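Local coordinates for MAGE domain-containing protein (Xenopus laevis, PDB 7DG2), which probably serves as the Nse3 (MAGE) subunit of the Smc5/6 complex, pairing with Nse1 to bind and shape Nse4, at residues Lys98-Ile109 against Leu145-Leu156. Numbering follows the deposited sequence.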
ATOM      1  N   LYS B  98       9.710  -8.801  -0.765  1.00 20.23           N
ATOM      2  CA  LYS B  98      10.108  -8.849  -2.166  1.00 18.85           C
ATOM      3  C   LYS B  98      11.327  -7.980  -2.422  1.00 19.17           C
ATOM      4  O   LYS B  98      12.173  -8.338  -3.244  1.00 18.32           O
ATOM      5  CB  LYS B  98       8.963  -8.403  -3.073  1.00 21.42           C
ATOM      6  CG  LYS B  98       7.821  -9.396  -3.208  1.00 23.28           C
ATOM      7  CD  LYS B  98       6.679  -8.762  -3.985  1.00 26.48           C
ATOM      8  CE  LYS B  98       5.508  -9.716  -4.116  1.00 27.43           C
ATOM      9  NZ  LYS B  98       4.462  -9.153  -5.025  1.00 33.75           N
ATOM     10  N   LEU B  99      11.443  -6.839  -1.727  1.00 18.36           N
ATOM     11  CA  LEU B  99      12.610  -5.993  -1.943  1.00 18.15           C
ATOM     12  C   LEU B  99      13.873  -6.644  -1.397  1.00 18.49           C
ATOM     13  O   LEU B  99      14.957  -6.455  -1.959  1.00 17.63           O
ATOM     14  CB  LEU B  99      12.407  -4.613  -1.300  1.00 20.59           C
ATOM     15  CG  LEU B  99      13.422  -3.576  -1.765  1.00 24.67           C
ATOM     16  CD1 LEU B  99      13.120  -3.171  -3.208  1.00 24.13           C
ATOM     17  CD2 LEU B  99      13.413  -2.376  -0.864  1.00 25.35           C
ATOM     18  N   GLY B 100      13.753  -7.405  -0.303  1.00 19.35           N
ATOM     19  CA  GLY B 100      14.885  -8.189   0.160  1.00 18.82           C
ATOM     20  C   GLY B 100      15.390  -9.134  -0.917  1.00 19.37           C
ATOM     21  O   GLY B 100      16.592  -9.211  -1.184  1.00 20.06           O
ATOM     22  N   LEU B 101      14.470  -9.853  -1.564  1.00 18.00           N
ATOM     23  CA  LEU B 101      14.872 -10.773  -2.627  1.00 19.21           C
ATOM     24  C   LEU B 101      15.485 -10.015  -3.797  1.00 19.05           C
ATOM     25  O   LEU B 101      16.543 -10.391  -4.315  1.00 17.63           O
ATOM     26  CB  LEU B 101      13.680 -11.611  -3.090  1.00 18.94           C
ATOM     27  CG  LEU B 101      13.946 -12.469  -4.326  1.00 22.28           C
ATOM     28  CD1 LEU B 101      15.071 -13.453  -4.065  1.00 23.21           C
ATOM     29  CD2 LEU B 101      12.686 -13.210  -4.752  1.00 22.71           C
ATOM     30  N   LEU B 102      14.840  -8.926  -4.219  1.00 18.37           N
ATOM     31  CA  LEU B 102      15.370  -8.163  -5.341  1.00 17.88           C
ATOM     32  C   LEU B 102      16.766  -7.645  -5.041  1.00 19.08           C
ATOM     33  O   LEU B 102      17.650  -7.676  -5.909  1.00 17.50           O
ATOM     34  CB  LEU B 102      14.433  -7.004  -5.685  1.00 17.86           C
ATOM     35  CG  LEU B 102      15.002  -6.017  -6.712  1.00 19.05           C
ATOM     36  CD1 LEU B 102      15.145  -6.683  -8.073  1.00 17.20           C
ATOM     37  CD2 LEU B 102      14.082  -4.815  -6.792  1.00 19.34           C
ATOM     38  N   MET B 103      16.994  -7.168  -3.815  1.00 16.68           N
ATOM     39  CA  MET B 103      18.302  -6.604  -3.498  1.00 18.32           C
ATOM     40  C   MET B 103      19.398  -7.662  -3.587  1.00 18.60           C
ATOM     41  O   MET B 103      20.524  -7.375  -4.016  1.00 20.24           O
ATOM     42  CB  MET B 103      18.275  -5.982  -2.103  1.00 16.12           C
ATOM     43  CG  MET B 103      19.639  -5.516  -1.608  1.00 20.21           C
ATOM     44  SD  MET B 103      20.321  -4.160  -2.583  1.00 21.79           S
ATOM     45  CE  MET B 103      19.954  -2.756  -1.507  1.00 19.67           C
ATOM     46  N   VAL B 104      19.085  -8.888  -3.187  1.00 17.29           N
ATOM     47  CA  VAL B 104      20.055  -9.975  -3.287  1.00 18.93           C
ATOM     48  C   VAL B 104      20.401 -10.239  -4.749  1.00 19.48           C
ATOM     49  O   VAL B 104      21.570 -10.451  -5.100  1.00 18.99           O
ATOM     50  CB  VAL B 104      19.496 -11.228  -2.591  1.00 20.34           C
ATOM     51  CG1 VAL B 104      20.342 -12.446  -2.912  1.00 21.50           C
ATOM     52  CG2 VAL B 104      19.426 -11.000  -1.095  1.00 22.64           C
ATOM     53  N   ILE B 105      19.393 -10.203  -5.624  1.00 18.32           N
ATOM     54  CA  ILE B 105      19.621 -10.416  -7.053  1.00 18.95           C
ATOM     55  C   ILE B 105      20.405  -9.251  -7.655  1.00 20.47           C
ATOM     56  O   ILE B 105      21.366  -9.448  -8.413  1.00 18.78           O
ATOM     57  CB  ILE B 105      18.278 -10.634  -7.778  1.00 18.12           C
ATOM     58  CG1 ILE B 105      17.609 -11.917  -7.286  1.00 19.92           C
ATOM     59  CG2 ILE B 105      18.473 -10.673  -9.288  1.00 21.50           C
ATOM     60  CD1 ILE B 105      16.177 -12.079  -7.808  1.00 20.13           C
ATOM     61  N   LEU B 106      20.006  -8.014  -7.339  1.00 17.25           N
ATOM     62  CA  LEU B 106      20.763  -6.863  -7.832  1.00 17.54           C
ATOM     63  C   LEU B 106      22.212  -6.926  -7.370  1.00 17.96           C
ATOM     64  O   LEU B 106      23.123  -6.505  -8.091  1.00 18.60           O
ATOM     65  CB  LEU B 106      20.128  -5.553  -7.349  1.00 15.84           C
ATOM     66  CG  LEU B 106      18.739  -5.195  -7.904  1.00 16.76           C
ATOM     67  CD1 LEU B 106      18.203  -3.949  -7.199  1.00 15.55           C
ATOM     68  CD2 LEU B 106      18.799  -4.948  -9.400  1.00 17.04           C
ATOM     69  N   SER B 107      22.429  -7.409  -6.146  1.00 18.39           N
ATOM     70  CA  SER B 107      23.777  -7.507  -5.599  1.00 20.01           C
ATOM     71  C   SER B 107      24.637  -8.438  -6.439  1.00 20.40           C
ATOM     72  O   SER B 107      25.757  -8.082  -6.818  1.00 22.09           O
ATOM     73  CB  SER B 107      23.731  -7.990  -4.149  1.00 19.11           C
ATOM     74  OG  SER B 107      23.142  -7.014  -3.294  1.00 20.42           O
ATOM     75  N   LEU B 108      24.124  -9.632  -6.744  1.00 21.02           N
ATOM     76  CA  LEU B 108      24.905 -10.586  -7.530  1.00 20.24           C
ATOM     77  C   LEU B 108      25.243 -10.005  -8.896  1.00 23.51           C
ATOM     78  O   LEU B 108      26.395 -10.063  -9.346  1.00 22.87           O
ATOM     79  CB  LEU B 108      24.144 -11.906  -7.671  1.00 21.29           C
ATOM     80  CG  LEU B 108      24.908 -12.974  -8.475  1.00 25.94           C
ATOM     81  CD1 LEU B 108      26.172 -13.368  -7.739  1.00 26.16           C
ATOM     82  CD2 LEU B 108      24.044 -14.207  -8.775  1.00 21.89           C
ATOM     83  N   ILE B 109      24.253  -9.408  -9.552  1.00 20.69           N
ATOM     84  CA  ILE B 109      24.465  -8.846 -10.881  1.00 21.31           C
ATOM     85  C   ILE B 109      25.563  -7.795 -10.845  1.00 22.31           C
ATOM     86  O   ILE B 109      26.522  -7.843 -11.620  1.00 22.89           O
ATOM     87  CB  ILE B 109      23.151  -8.263 -11.423  1.00 17.80           C
ATOM     88  CG1 ILE B 109      22.108  -9.361 -11.634  1.00 20.44           C
ATOM     89  CG2 ILE B 109      23.415  -7.445 -12.693  1.00 20.94           C
ATOM     90  CD1 ILE B 109      20.723  -8.800 -11.942  1.00 19.32           C
ATOM     91  N   LEU B 145       7.800 -14.281 -10.115  1.00 24.76           N
ATOM     92  CA  LEU B 145       8.190 -13.046  -9.436  1.00 23.63           C
ATOM     93  C   LEU B 145       9.461 -12.469 -10.040  1.00 22.40           C
ATOM     94  O   LEU B 145       9.534 -11.267 -10.329  1.00 21.82           O
ATOM     95  CB  LEU B 145       8.379 -13.306  -7.938  1.00 21.55           C
ATOM     96  CG  LEU B 145       8.913 -12.126  -7.117  1.00 20.59           C
ATOM     97  CD1 LEU B 145       7.943 -10.960  -7.205  1.00 24.74           C
ATOM     98  CD2 LEU B 145       9.137 -12.536  -5.663  1.00 22.48           C
ATOM     99  N   VAL B 146      10.470 -13.318 -10.259  1.00 20.75           N
ATOM    100  CA  VAL B 146      11.782 -12.836 -10.691  1.00 19.78           C
ATOM    101  C   VAL B 146      11.824 -12.556 -12.191  1.00 23.79           C
ATOM    102  O   VAL B 146      12.385 -11.541 -12.621  1.00 21.89           O
ATOM    103  CB  VAL B 146      12.876 -13.834 -10.266  1.00 21.74           C
ATOM    104  CG1 VAL B 146      14.210 -13.421 -10.850  1.00 21.48           C
ATOM    105  CG2 VAL B 146      12.958 -13.912  -8.733  1.00 23.18           C
ATOM    106  N   THR B 147      11.255 -13.440 -13.022  1.00 21.76           N
ATOM    107  CA  THR B 147      11.386 -13.294 -14.469  1.00 21.43           C
ATOM    108  C   THR B 147      10.251 -12.509 -15.114  1.00 22.84           C
ATOM    109  O   THR B 147      10.380 -12.116 -16.279  1.00 23.92           O
ATOM    110  CB  THR B 147      11.478 -14.669 -15.159  1.00 23.87           C
ATOM    111  OG1 THR B 147      10.224 -15.358 -15.047  1.00 27.00           O
ATOM    112  CG2 THR B 147      12.575 -15.501 -14.530  1.00 28.62           C
ATOM    113  N   GLU B 148       9.151 -12.270 -14.404  1.00 24.60           N
ATOM    114  CA  GLU B 148       8.030 -11.526 -14.970  1.00 22.35           C
ATOM    115  C   GLU B 148       7.730 -10.269 -14.164  1.00 21.58           C
ATOM    116  O   GLU B 148       7.830  -9.165 -14.706  1.00 23.14           O
ATOM    117  CB  GLU B 148       6.783 -12.429 -15.069  1.00 26.15           C
ATOM    118  CG  GLU B 148       6.998 -13.668 -15.951  1.00 30.43           C
ATOM    119  CD  GLU B 148       5.742 -14.518 -16.122  1.00 39.57           C
ATOM    120  OE1 GLU B 148       4.619 -13.991 -15.966  1.00 38.72           O
ATOM    121  OE2 GLU B 148       5.886 -15.722 -16.415  1.00 43.31           O
ATOM    122  N   GLU B 149       7.400 -10.402 -12.879  1.00 21.97           N
ATOM    123  CA  GLU B 149       6.983  -9.240 -12.094  1.00 21.59           C
ATOM    124  C   GLU B 149       8.103  -8.211 -11.989  1.00 19.99           C
ATOM    125  O   GLU B 149       7.904  -7.032 -12.307  1.00 20.81           O
ATOM    126  CB  GLU B 149       6.524  -9.678 -10.705  1.00 22.43           C
ATOM    127  CG  GLU B 149       6.103  -8.516  -9.795  1.00 23.41           C
ATOM    128  CD  GLU B 149       5.371  -8.988  -8.543  1.00 28.45           C
ATOM    129  OE1 GLU B 149       5.457  -8.314  -7.490  1.00 27.43           O
ATOM    130  OE2 GLU B 149       4.715 -10.048  -8.614  1.00 33.98           O
ATOM    131  N   PHE B 150       9.289  -8.636 -11.539  1.00 19.04           N
ATOM    132  CA  PHE B 150      10.416  -7.703 -11.449  1.00 18.49           C
ATOM    133  C   PHE B 150      10.779  -7.126 -12.811  1.00 18.34           C
ATOM    134  O   PHE B 150      11.274  -5.999 -12.897  1.00 17.48           O
ATOM    135  CB  PHE B 150      11.644  -8.387 -10.845  1.00 20.28           C
ATOM    136  CG  PHE B 150      11.551  -8.665  -9.366  1.00 21.18           C
ATOM    137  CD1 PHE B 150      10.618  -8.021  -8.559  1.00 21.57           C
ATOM    138  CD2 PHE B 150      12.438  -9.557  -8.777  1.00 19.88           C
ATOM    139  CE1 PHE B 150      10.573  -8.274  -7.194  1.00 19.39           C
ATOM    140  CE2 PHE B 150      12.392  -9.828  -7.418  1.00 18.86           C
ATOM    141  CZ  PHE B 150      11.460  -9.177  -6.621  1.00 17.76           C
ATOM    142  N   VAL B 151      10.541  -7.874 -13.888  1.00 17.75           N
ATOM    143  CA  VAL B 151      10.921  -7.404 -15.213  1.00 18.14           C
ATOM    144  C   VAL B 151       9.928  -6.368 -15.733  1.00 17.51           C
ATOM    145  O   VAL B 151      10.333  -5.333 -16.283  1.00 19.73           O
ATOM    146  CB  VAL B 151      11.066  -8.612 -16.162  1.00 17.70           C
ATOM    147  CG1 VAL B 151      11.349  -8.145 -17.568  1.00 21.02           C
ATOM    148  CG2 VAL B 151      12.210  -9.488 -15.684  1.00 19.57           C
ATOM    149  N   LYS B 152       8.625  -6.610 -15.539  1.00 20.12           N
ATOM    150  CA  LYS B 152       7.616  -5.640 -15.961  1.00 19.83           C
ATOM    151  C   LYS B 152       7.674  -4.364 -15.131  1.00 20.38           C
ATOM    152  O   LYS B 152       7.310  -3.287 -15.619  1.00 18.37           O
ATOM    153  CB  LYS B 152       6.230  -6.268 -15.879  1.00 21.74           C
ATOM    154  CG  LYS B 152       6.005  -7.347 -16.933  1.00 28.20           C
ATOM    155  CD  LYS B 152       5.148  -8.473 -16.400  1.00 35.10           C
ATOM    156  CE  LYS B 152       3.817  -7.970 -15.888  1.00 37.15           C
ATOM    157  NZ  LYS B 152       3.043  -9.080 -15.246  1.00 49.23           N
ATOM    158  N   GLN B 153       8.138  -4.463 -13.889  1.00 19.40           N
ATOM    159  CA  GLN B 153       8.387  -3.274 -13.078  1.00 15.23           C
ATOM    160  C   GLN B 153       9.654  -2.543 -13.491  1.00 17.55           C
ATOM    161  O   GLN B 153       9.900  -1.432 -12.996  1.00 17.71           O
ATOM    162  CB  GLN B 153       8.457  -3.675 -11.602  1.00 15.97           C
ATOM    163  CG  GLN B 153       7.112  -4.160 -11.066  1.00 16.41           C
ATOM    164  CD  GLN B 153       7.215  -4.737  -9.654  1.00 18.65           C
ATOM    165  OE1 GLN B 153       8.244  -5.305  -9.270  1.00 18.86           O
ATOM    166  NE2 GLN B 153       6.148  -4.591  -8.878  1.00 20.76           N
ATOM    167  N   LYS B 154      10.451  -3.128 -14.399  1.00 18.86           N
ATOM    168  CA  LYS B 154      11.733  -2.590 -14.856  1.00 16.75           C
ATOM    169  C   LYS B 154      12.792  -2.569 -13.759  1.00 16.65           C
ATOM    170  O   LYS B 154      13.761  -1.809 -13.855  1.00 19.50           O
ATOM    171  CB  LYS B 154      11.601  -1.186 -15.454  1.00 20.39           C
ATOM    172  CG  LYS B 154      10.521  -1.059 -16.506  1.00 25.54           C
ATOM    173  CD  LYS B 154      10.775  -1.964 -17.672  1.00 26.54           C
ATOM    174  CE  LYS B 154       9.950  -1.502 -18.869  1.00 34.77           C
ATOM    175  NZ  LYS B 154      10.137  -2.409 -20.028  1.00 30.11           N
ATOM    176  N   TYR B 155      12.637  -3.394 -12.719  1.00 17.65           N
ATOM    177  CA  TYR B 155      13.746  -3.583 -11.788  1.00 18.34           C
ATOM    178  C   TYR B 155      14.854  -4.415 -12.411  1.00 17.93           C
ATOM    179  O   TYR B 155      16.029  -4.205 -12.109  1.00 18.72           O
ATOM    180  CB  TYR B 155      13.276  -4.264 -10.506  1.00 17.61           C
ATOM    181  CG  TYR B 155      12.611  -3.349  -9.508  1.00 17.67           C
ATOM    182  CD1 TYR B 155      13.297  -2.272  -8.963  1.00 16.33           C
ATOM    183  CD2 TYR B 155      11.313  -3.602  -9.069  1.00 18.39           C
ATOM    184  CE1 TYR B 155      12.699  -1.448  -8.014  1.00 18.02           C
ATOM    185  CE2 TYR B 155      10.703  -2.786  -8.142  1.00 17.78           C
ATOM    186  CZ  TYR B 155      11.400  -1.723  -7.611  1.00 19.27           C
ATOM    187  OH  TYR B 155      10.772  -0.913  -6.692  1.00 21.31           O
ATOM    188  N   LEU B 156      14.501  -5.359 -13.279  1.00 19.57           N
ATOM    189  CA  LEU B 156      15.476  -6.222 -13.922  1.00 18.61           C
ATOM    190  C   LEU B 156      15.213  -6.269 -15.419  1.00 20.34           C
ATOM    191  O   LEU B 156      14.082  -6.085 -15.874  1.00 21.64           O
ATOM    192  CB  LEU B 156      15.411  -7.644 -13.361  1.00 17.99           C
ATOM    193  CG  LEU B 156      15.674  -7.850 -11.865  1.00 18.80           C
ATOM    194  CD1 LEU B 156      15.368  -9.284 -11.462  1.00 17.99           C
ATOM    195  CD2 LEU B 156      17.102  -7.473 -11.509  1.00 16.05           C
TER
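Leu102 touches two aromatic rings with different atoms. Its CB sits over one face of Phe150 in a CH-pi contact, 4.2 Å from the ring centroid, while Leu145 CG, from Phe150's own helix, lies near the rim of the opposite face. Leu102 CD2 presses on the Tyr155 ring, 3.5 Å from that centroid. Chi1 of 171° sets Leu102 CG anti to the backbone N, and chi2 of 67° then turns CD2 onto the tyrosine face and CD1 toward Leu156. The remaining apolar contacts are between branches. Leu101 CD2 meets Leu145 CD2 tip to tip at 3.7 Å, Ile105 CD1 does the same with Val146 CG2 at 3.8 Å, and Leu156 CD2 touches both Leu106 CD2 and Ile109 CD1. Polar pairing is confined to one margin, where the extended Lys98 chain passes Leu145 CD1 and crosses Glu149 at about a right angle; Lys98 NZ lies 2.8 Å from Glu149 OE1, on its syn lone pair, a salt bridge. Shortening Lys98 to an alanine is likely to leave the Glu149 carboxylate without this charged mate and Leu145 CD1 without the methylenes against it. Tyr155 OH bonds to Glu180 and to Arg64 of the Nse4 chain. Segments 98-109 and 145-152 cross at -97° within the winged-helix-like second half of the MAGE domain; their association rests mostly on apolar packing, and the one charged pair, partly exposed, probably adds direction more than stability.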